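Local coordinates for protein phosphoribosylaminoimidazole-succinocarboxamide synthase (Pyrococcus horikoshii, PDB 4O81) that catalyses the ATP-dependent joining of L-aspartate to carboxyaminoimidazole ribonucleotide, giving SAICAR in de novo purine biosynthesis, at residues 169-174 and 197-202; 87-92 and 173-178. All coordinates share one frame; numbering follows the deposited sequence.

Contact 1. Residues 169-174 and 197-202. With AMP (adenosine monophosphate), chain K.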
loop_
_atom_site.group_PDB
_atom_site.type_symbol
_atom_site.label_atom_id
_atom_site.label_comp_id
_atom_site.label_asym_id
_atom_site.label_seq_id
_atom_site.Cartn_x
_atom_site.Cartn_y
_atom_site.Cartn_z
ATOM N N ILE A 169 6.895 3.842 -10.946
ATOM C CA ILE A 169 8.199 3.826 -10.265
ATOM C C ILE A 169 8.200 2.813 -9.120
ATOM O O ILE A 169 7.354 2.888 -8.222
ATOM C CB ILE A 169 8.588 5.226 -9.703
ATOM C CG1 ILE A 169 8.721 6.268 -10.822
ATOM C CG2 ILE A 169 9.891 5.146 -8.903
ATOM C CD1 ILE A 169 8.691 7.703 -10.328
ATOM N N ILE A 170 9.145 1.868 -9.168
ATOM C CA ILE A 170 9.351 0.896 -8.105
ATOM C C ILE A 170 10.221 1.497 -6.999
ATOM O O ILE A 170 11.375 1.920 -7.244
ATOM C CB ILE A 170 10.016 -0.391 -8.636
ATOM C CG1 ILE A 170 9.177 -1.000 -9.755
ATOM C CG2 ILE A 170 10.234 -1.410 -7.506
ATOM C CD1 ILE A 170 9.911 -2.024 -10.605
ATOM N N LEU A 171 9.677 1.552 -5.785
ATOM C CA LEU A 171 10.521 1.864 -4.622
ATOM C C LEU A 171 11.231 0.594 -4.207
ATOM O O LEU A 171 10.642 -0.270 -3.547
ATOM C CB LEU A 171 9.697 2.405 -3.455
ATOM C CG LEU A 171 10.406 2.832 -2.162
ATOM C CD1 LEU A 171 11.416 3.947 -2.411
ATOM C CD2 LEU A 171 9.352 3.294 -1.166
ATOM N N VAL A 172 12.490 0.476 -4.616
ATOM C CA VAL A 172 13.275 -0.748 -4.418
ATOM C C VAL A 172 13.728 -0.855 -2.953
ATOM O O VAL A 172 13.497 -1.871 -2.296
ATOM C CB VAL A 172 14.468 -0.807 -5.426
ATOM C CG1 VAL A 172 15.488 -1.874 -5.031
ATOM C CG2 VAL A 172 13.928 -1.078 -6.841
ATOM N N ASP A 173 14.357 0.208 -2.446
ATOM C CA ASP A 173 14.724 0.311 -1.035
ATOM C C ASP A 173 15.014 1.782 -0.746
ATOM O O ASP A 173 15.019 2.610 -1.677
ATOM C CB ASP A 173 15.927 -0.586 -0.685
ATOM C CG ASP A 173 17.119 -0.360 -1.609
ATOM O OD1 ASP A 173 17.456 0.793 -1.864
ATOM O OD2 ASP A 173 17.713 -1.337 -2.085
ATOM N N PHE A 174 15.242 2.114 0.516
ATOM C CA PHE A 174 15.564 3.491 0.908
ATOM C C PHE A 174 16.064 3.564 2.359
ATOM O O PHE A 174 15.807 2.661 3.140
ATOM C CB PHE A 174 14.378 4.461 0.642
ATOM C CG PHE A 174 13.152 4.197 1.478
ATOM C CD1 PHE A 174 12.801 5.068 2.503
ATOM C CD2 PHE A 174 12.344 3.097 1.240
ATOM C CE1 PHE A 174 11.670 4.846 3.278
ATOM C CE2 PHE A 174 11.221 2.861 2.031
ATOM C CZ PHE A 174 10.887 3.730 3.049
ATOM N N CYS A 197 17.321 6.795 -1.879
ATOM C CA CYS A 197 16.362 5.758 -2.299
ATOM C C CYS A 197 16.849 5.092 -3.576
ATOM O O CYS A 197 17.552 5.722 -4.372
ATOM C CB CYS A 197 14.989 6.365 -2.632
ATOM S SG CYS A 197 14.169 7.411 -1.414
ATOM N N ARG A 198 16.464 3.836 -3.786
ATOM C CA ARG A 198 16.565 3.230 -5.100
ATOM C C ARG A 198 15.196 3.270 -5.747
ATOM O O ARG A 198 14.223 2.702 -5.221
ATOM C CB ARG A 198 17.084 1.784 -5.070
ATOM C CG ARG A 198 18.578 1.670 -4.798
ATOM C CD ARG A 198 19.117 0.277 -5.118
ATOM N NE ARG A 198 20.552 0.203 -4.833
ATOM C CZ ARG A 198 21.082 -0.261 -3.700
ATOM N NH1 ARG A 198 20.312 -0.743 -2.724
ATOM N NH2 ARG A 198 22.403 -0.265 -3.556
ATOM N N PHE A 199 15.139 3.941 -6.900
ATOM C CA PHE A 199 13.923 4.029 -7.698
ATOM C C PHE A 199 14.188 3.381 -9.043
ATOM O O PHE A 199 15.171 3.746 -9.724
ATOM C CB PHE A 199 13.552 5.477 -7.986
ATOM C CG PHE A 199 13.311 6.338 -6.781
ATOM C CD1 PHE A 199 12.419 5.961 -5.776
ATOM C CD2 PHE A 199 13.918 7.596 -6.702
ATOM C CE1 PHE A 199 12.166 6.801 -4.708
ATOM C CE2 PHE A 199 13.667 8.441 -5.635
ATOM C CZ PHE A 199 12.783 8.041 -4.637
ATOM N N TRP A 200 13.335 2.433 -9.434
ATOM C CA TRP A 200 13.425 1.820 -10.764
ATOM C C TRP A 200 12.193 2.089 -11.558
ATOM O O TRP A 200 11.072 2.044 -11.030
ATOM C CB TRP A 200 13.578 0.294 -10.736
ATOM C CG TRP A 200 14.850 -0.244 -10.140
ATOM C CD1 TRP A 200 15.971 0.463 -9.723
ATOM C CD2 TRP A 200 15.163 -1.641 -9.882
ATOM N NE1 TRP A 200 16.922 -0.383 -9.229
ATOM C CE2 TRP A 200 16.498 -1.660 -9.292
ATOM C CE3 TRP A 200 14.487 -2.845 -10.072
ATOM C CZ2 TRP A 200 17.120 -2.845 -8.912
ATOM C CZ3 TRP A 200 15.119 -4.031 -9.683
ATOM C CH2 TRP A 200 16.405 -4.026 -9.113
ATOM N N ASP A 201 12.382 2.302 -12.850
ATOM C CA ASP A 201 11.243 2.362 -13.753
ATOM C C ASP A 201 10.497 1.016 -13.760
ATOM O O ASP A 201 11.103 -0.064 -13.874
ATOM C CB ASP A 201 11.673 2.725 -15.167
ATOM C CG ASP A 201 10.500 2.790 -16.094
ATOM O OD1 ASP A 201 9.708 3.727 -15.945
ATOM O OD2 ASP A 201 10.330 1.868 -16.908
ATOM N N ALA A 202 9.177 1.077 -13.623
ATOM C CA ALA A 202 8.389 -0.138 -13.467
ATOM C C ALA A 202 8.501 -1.086 -14.655
ATOM O O ALA A 202 8.497 -2.303 -14.470
ATOM C CB ALA A 202 6.920 0.187 -13.182
HETATM P P AMP K . 22.620 -0.897 0.343
HETATM O O1P AMP K . 22.678 -1.400 1.775
HETATM O O2P AMP K . 22.013 -1.874 -0.628
HETATM O O3P AMP K . 23.908 -0.328 -0.182
HETATM O "O5'" AMP K . 21.632 0.399 0.414
HETATM C "C5'" AMP K . 20.212 0.302 0.647
HETATM C "C4'" AMP K . 19.416 1.599 0.393
HETATM O "O4'" AMP K . 19.610 2.552 1.435
HETATM C "C3'" AMP K . 19.758 2.349 -0.898
HETATM O "O3'" AMP K . 18.583 3.003 -1.401
HETATM C "C2'" AMP K . 20.732 3.415 -0.463
HETATM O "O2'" AMP K . 20.689 4.555 -1.328
HETATM C "C1'" AMP K . 20.250 3.738 0.946
HETATM N N9 AMP K . 21.404 4.122 1.794
HETATM C C8 AMP K . 22.117 3.302 2.591
HETATM N N7 AMP K . 23.107 3.984 3.224
HETATM C C5 AMP K . 23.050 5.261 2.836
HETATM C C6 AMP K . 23.807 6.511 3.122
HETATM N N6 AMP K . 24.861 6.520 3.975
HETATM N N1 AMP K . 23.392 7.642 2.490
HETATM C C2 AMP K . 22.348 7.648 1.632
HETATM N N3 AMP K . 21.623 6.549 1.335
HETATM C C4 AMP K . 21.916 5.352 1.890
#

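Contact 2. Residues 87-92 and 173-178. With CD (cadmium ion), chain H; CD (cadmium ion), chain E; AMP (adenosine monophosphate), chain K; AMP (adenosine monophosphate), chain J.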
loop_
_atom_site.group_PDB
_atom_site.type_symbol
_atom_site.label_atom_id
_atom_site.label_comp_id
_atom_site.label_asym_id
_atom_site.label_seq_id
_atom_site.Cartn_x
_atom_site.Cartn_y
_atom_site.Cartn_z
ATOM N N PRO A 87 21.555 7.420 16.287
ATOM C CA PRO A 87 22.727 7.133 15.462
ATOM C C PRO A 87 22.463 5.945 14.528
ATOM O O PRO A 87 23.229 4.976 14.506
ATOM C CB PRO A 87 23.812 6.809 16.497
ATOM C CG PRO A 87 23.068 6.285 17.681
ATOM C CD PRO A 87 21.686 6.886 17.656
ATOM N N LEU A 88 21.383 6.052 13.756
ATOM C CA LEU A 88 20.893 4.970 12.920
ATOM C C LEU A 88 20.668 5.388 11.472
ATOM O O LEU A 88 20.260 6.521 11.186
ATOM C CB LEU A 88 19.563 4.428 13.473
ATOM C CG LEU A 88 19.497 3.813 14.878
ATOM C CD1 LEU A 88 18.060 3.428 15.205
ATOM C CD2 LEU A 88 20.414 2.599 15.020
ATOM N N GLU A 89 20.950 4.453 10.569
ATOM C CA GLU A 89 20.329 4.436 9.249
ATOM C C GLU A 89 19.283 3.322 9.278
ATOM O O GLU A 89 19.601 2.175 9.597
ATOM C CB GLU A 89 21.352 4.181 8.154
ATOM C CG GLU A 89 22.458 5.221 8.098
ATOM C CD GLU A 89 23.505 4.931 7.031
ATOM O OE1 GLU A 89 23.582 3.778 6.535
ATOM O OE2 GLU A 89 24.261 5.869 6.699
ATOM N N VAL A 90 18.033 3.678 8.994
ATOM C CA VAL A 90 16.943 2.713 8.964
ATOM C C VAL A 90 16.604 2.460 7.506
ATOM O O VAL A 90 16.081 3.337 6.822
ATOM C CB VAL A 90 15.722 3.204 9.777
ATOM C CG1 VAL A 90 14.613 2.164 9.782
ATOM C CG2 VAL A 90 16.143 3.579 11.206
ATOM N N VAL A 91 16.927 1.253 7.040
ATOM C CA VAL A 91 16.742 0.873 5.648
ATOM C C VAL A 91 15.527 -0.035 5.457
ATOM O O VAL A 91 15.371 -1.043 6.151
ATOM C CB VAL A 91 18.027 0.213 5.070
ATOM C CG1 VAL A 91 17.780 -0.387 3.694
ATOM C CG2 VAL A 91 19.168 1.224 5.004
ATOM N N VAL A 92 14.654 0.335 4.526
ATOM C CA VAL A 92 13.504 -0.498 4.211
ATOM C C VAL A 92 13.666 -0.993 2.779
ATOM O O VAL A 92 14.024 -0.202 1.880
ATOM C CB VAL A 92 12.152 0.230 4.365
ATOM C CG1 VAL A 92 10.989 -0.742 4.141
ATOM C CG2 VAL A 92 12.038 0.879 5.728
ATOM N N ASP A 173 14.357 0.208 -2.446
ATOM C CA ASP A 173 14.724 0.311 -1.035
ATOM C C ASP A 173 15.014 1.782 -0.746
ATOM O O ASP A 173 15.019 2.610 -1.677
ATOM C CB ASP A 173 15.927 -0.586 -0.685
ATOM C CG ASP A 173 17.119 -0.360 -1.609
ATOM O OD1 ASP A 173 17.456 0.793 -1.864
ATOM O OD2 ASP A 173 17.713 -1.337 -2.085
ATOM N N PHE A 174 15.242 2.114 0.516
ATOM C CA PHE A 174 15.564 3.491 0.908
ATOM C C PHE A 174 16.064 3.564 2.359
ATOM O O PHE A 174 15.807 2.661 3.140
ATOM C CB PHE A 174 14.378 4.461 0.642
ATOM C CG PHE A 174 13.152 4.197 1.478
ATOM C CD1 PHE A 174 12.801 5.068 2.503
ATOM C CD2 PHE A 174 12.344 3.097 1.240
ATOM C CE1 PHE A 174 11.670 4.846 3.278
ATOM C CE2 PHE A 174 11.221 2.861 2.031
ATOM C CZ PHE A 174 10.887 3.730 3.049
ATOM N N LYS A 175 16.815 4.618 2.681
ATOM C CA LYS A 175 17.324 4.850 4.021
ATOM C C LYS A 175 16.592 6.028 4.647
ATOM O O LYS A 175 16.376 7.034 3.993
ATOM C CB LYS A 175 18.836 5.154 4.023
ATOM C CG LYS A 175 19.358 5.649 5.381
ATOM C CD LYS A 175 20.484 6.687 5.334
ATOM C CE LYS A 175 20.216 7.880 4.425
ATOM N NZ LYS A 175 20.244 9.183 5.146
ATOM N N LEU A 176 16.224 5.878 5.912
ATOM C CA LEU A 176 15.605 6.946 6.698
ATOM C C LEU A 176 16.451 7.202 7.917
ATOM O O LEU A 176 17.190 6.314 8.357
ATOM C CB LEU A 176 14.208 6.547 7.172
ATOM C CG LEU A 176 13.131 6.305 6.123
ATOM C CD1 LEU A 176 11.843 5.871 6.816
ATOM C CD2 LEU A 176 12.930 7.559 5.264
ATOM N N GLU A 177 16.346 8.419 8.444
ATOM C CA GLU A 177 16.930 8.763 9.731
ATOM C C GLU A 177 15.867 9.382 10.634
ATOM O O GLU A 177 14.888 9.981 10.145
ATOM C CB GLU A 177 18.149 9.679 9.552
ATOM C CG GLU A 177 19.239 9.015 8.711
ATOM C CD GLU A 177 20.516 9.824 8.569
ATOM O OE1 GLU A 177 20.779 10.739 9.383
ATOM O OE2 GLU A 177 21.291 9.517 7.647
ATOM N N PHE A 178 16.055 9.202 11.943
ATOM C CA PHE A 178 15.093 9.651 12.938
ATOM C C PHE A 178 15.792 10.373 14.074
ATOM O O PHE A 178 16.971 10.115 14.367
ATOM C CB PHE A 178 14.308 8.464 13.522
ATOM C CG PHE A 178 13.358 7.812 12.550
ATOM C CD1 PHE A 178 12.035 8.245 12.442
ATOM C CD2 PHE A 178 13.779 6.750 11.760
ATOM C CE1 PHE A 178 11.157 7.637 11.559
ATOM C CE2 PHE A 178 12.896 6.130 10.882
ATOM C CZ PHE A 178 11.588 6.585 10.779
HETATM CD CD CD H . 24.406 2.626 4.761
HETATM CD CD CD E . 26.774 6.732 6.535
HETATM P P AMP K . 22.620 -0.897 0.343
HETATM O O1P AMP K . 22.678 -1.400 1.775
HETATM O O2P AMP K . 22.013 -1.874 -0.628
HETATM O O3P AMP K . 23.908 -0.328 -0.182
HETATM O "O5'" AMP K . 21.632 0.399 0.414
HETATM C "C5'" AMP K . 20.212 0.302 0.647
HETATM C "C4'" AMP K . 19.416 1.599 0.393
HETATM O "O4'" AMP K . 19.610 2.552 1.435
HETATM C "C3'" AMP K . 19.758 2.349 -0.898
HETATM O "O3'" AMP K . 18.583 3.003 -1.401
HETATM C "C2'" AMP K . 20.732 3.415 -0.463
HETATM O "O2'" AMP K . 20.689 4.555 -1.328
HETATM C "C1'" AMP K . 20.250 3.738 0.946
HETATM N N9 AMP K . 21.404 4.122 1.794
HETATM C C8 AMP K . 22.117 3.302 2.591
HETATM N N7 AMP K . 23.107 3.984 3.224
HETATM C C5 AMP K . 23.050 5.261 2.836
HETATM C C6 AMP K . 23.807 6.511 3.122
HETATM N N6 AMP K . 24.861 6.520 3.975
HETATM N N1 AMP K . 23.392 7.642 2.490
HETATM C C2 AMP K . 22.348 7.648 1.632
HETATM N N3 AMP K . 21.623 6.549 1.335
HETATM C C4 AMP K . 21.916 5.352 1.890
HETATM P P AMP J . 25.096 14.947 5.438
HETATM O O1P AMP J . 24.713 15.667 4.172
HETATM O O2P AMP J . 26.155 15.665 6.247
HETATM O O3P AMP J . 25.400 13.477 5.269
HETATM O "O5'" AMP J . 23.773 14.958 6.362
HETATM C "C5'" AMP J . 23.458 16.042 7.240
HETATM C "C4'" AMP J . 23.557 15.658 8.718
HETATM O "O4'" AMP J . 22.488 16.259 9.466
HETATM C "C3'" AMP J . 23.462 14.164 9.004
HETATM O "O3'" AMP J . 24.417 13.871 10.025
HETATM C "C2'" AMP J . 22.073 13.967 9.577
HETATM O "O2'" AMP J . 22.019 12.891 10.513
HETATM C "C1'" AMP J . 21.836 15.287 10.281
HETATM N N9 AMP J . 20.408 15.643 10.401
HETATM C C8 AMP J . 19.456 15.417 9.481
HETATM N N7 AMP J . 18.277 15.891 9.901
HETATM C C5 AMP J . 18.465 16.457 11.107
HETATM C C6 AMP J . 17.630 17.160 12.110
HETATM N N6 AMP J . 16.317 17.341 11.892
HETATM N N1 AMP J . 18.212 17.591 13.258
HETATM C C2 AMP J . 19.527 17.414 13.493
HETATM N N3 AMP J . 20.346 16.791 12.623
HETATM C C4 AMP J . 19.879 16.293 11.440
HETATM O O HOH W 1 18.511 7.976 12.847
HETATM O O HOH W 2 22.825 0.696 4.378
#

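Contact 1. Residues 169-174 and 197-202
D173 and R198 form the charged link between these two antiparallel strands. D173 OD2 takes R198 NH1 at 2.7 Å, on the syn side of the carboxylate. The acceptor lies in the guanidinium plane, while the carboxylate plane is turned 74° from it. R198 is extended from CG to NE, which carries its NH1 to the phosphate of AMP (chain K) as well, 2.9 Å from O2P. NH2 adds a weak bond to O2P. D173 OD1 accepts the ribose O3' of the same AMP at 2.5 Å. R198 NE is held by D211, a second acidic partner. With an alanine in place of this arginine, OD2 of D173 would probably lose its close cationic mate and the AMP phosphate two N-H donors, one of them weak.

Backbone bonds run along the pair. I170 and W200 exchange two, with I170 N 2.7 Å from W200 O. V172 N reaches R198 O, and R198 N reaches D173 O, so two residues face R198, a beta bulge in strand 169-180.

V172 points toward the partner strand. Its CG2, set anti to the carbonyl carbon, stands over the W200 indole in a CH-pi contact, 3.5 Å from the five-membered ring centroid. On the face of I169, L171 and F199, L171 CD1 comes 3.7 Å from F199 CE1, and I169 CG2 packs on F199 CB. C197 SG meets F174 CB at 3.6 Å. Helices 143-165 and 220-232 cover this face.

R93 and S99 also bond this AMP, consistent with the phosphoribosyl substrate pocket of SAICAR synthetases.

Contact 2. Residues 87-92 and 173-178
K175 and E89 pack their aliphatic chains against each other across two antiparallel strands, beside the adenine of AMP (chain K). K175 can be followed outward. Its CB lies 3.6 Å from N9 of that AMP and also touches V91 CG2. With chi1 at 170°, CG is anti to the backbone N and meets E89 CB. CD rests on E89 CG at 3.7 Å and also nears the adenine. The chain then bends, and CE comes 3.5 Å from C2 of the base. NZ ends in a salt bridge to E177 OE2, 2.7 Å away, and comes from above that carboxylate plane. D190 gives NZ a second acidic partner. E177 and D190 together fix the position of NZ.

E89 is extended beyond CG and spends its carboxylate on metal. OE1 binds the chain H cadmium at 2.3 Å, which is also bound by N7 of AMP (chain K) and a water. OE2 binds the chain E cadmium, shared with D128. E177 OE1 accepts O2' of a second AMP (chain J) at 2.7 Å.

On the other face V92 CB packs obliquely on the F174 ring. V90 CG2 meets the edge of the F178 ring at 4.0 Å. Helix 143-165 covers this side. The backbone pairs V90 with L176 and V92 with F174, each through two hydrogen bonds. A water joins L88 O to F178 N.

The pair belongs to the antiparallel sheet of the SAICAR synthetase domain. One face packs on a helix; the other lines two nucleotide sites. AMP (chain J), which bonds E81 O and L83 N, probably marks the ATP site, and AMP (chain K) probably the substrate site.

Contacts 1 and 2 use successive parts of strand 169-180, and their centres lie 15 Å apart. D173 and F174 belong to both. In the sheet this strand has 84-93 and 197-201 as partners. Both contacts touch AMP (chain K), probably in the substrate site. D173, common to both, holds the ribose O3'. R198 of contact 1 adds the phosphate. E89 and K175 of contact 2 add the adenine, and V91 lies against the sugar. R93, which follows segment 87-92, also binds this AMP. Contact 2 alone reaches AMP (chain J), and so probably joins the substrate and ATP sites. F174 points to the face covered by helix 143-165, so the two contacts share that apolar packing as well.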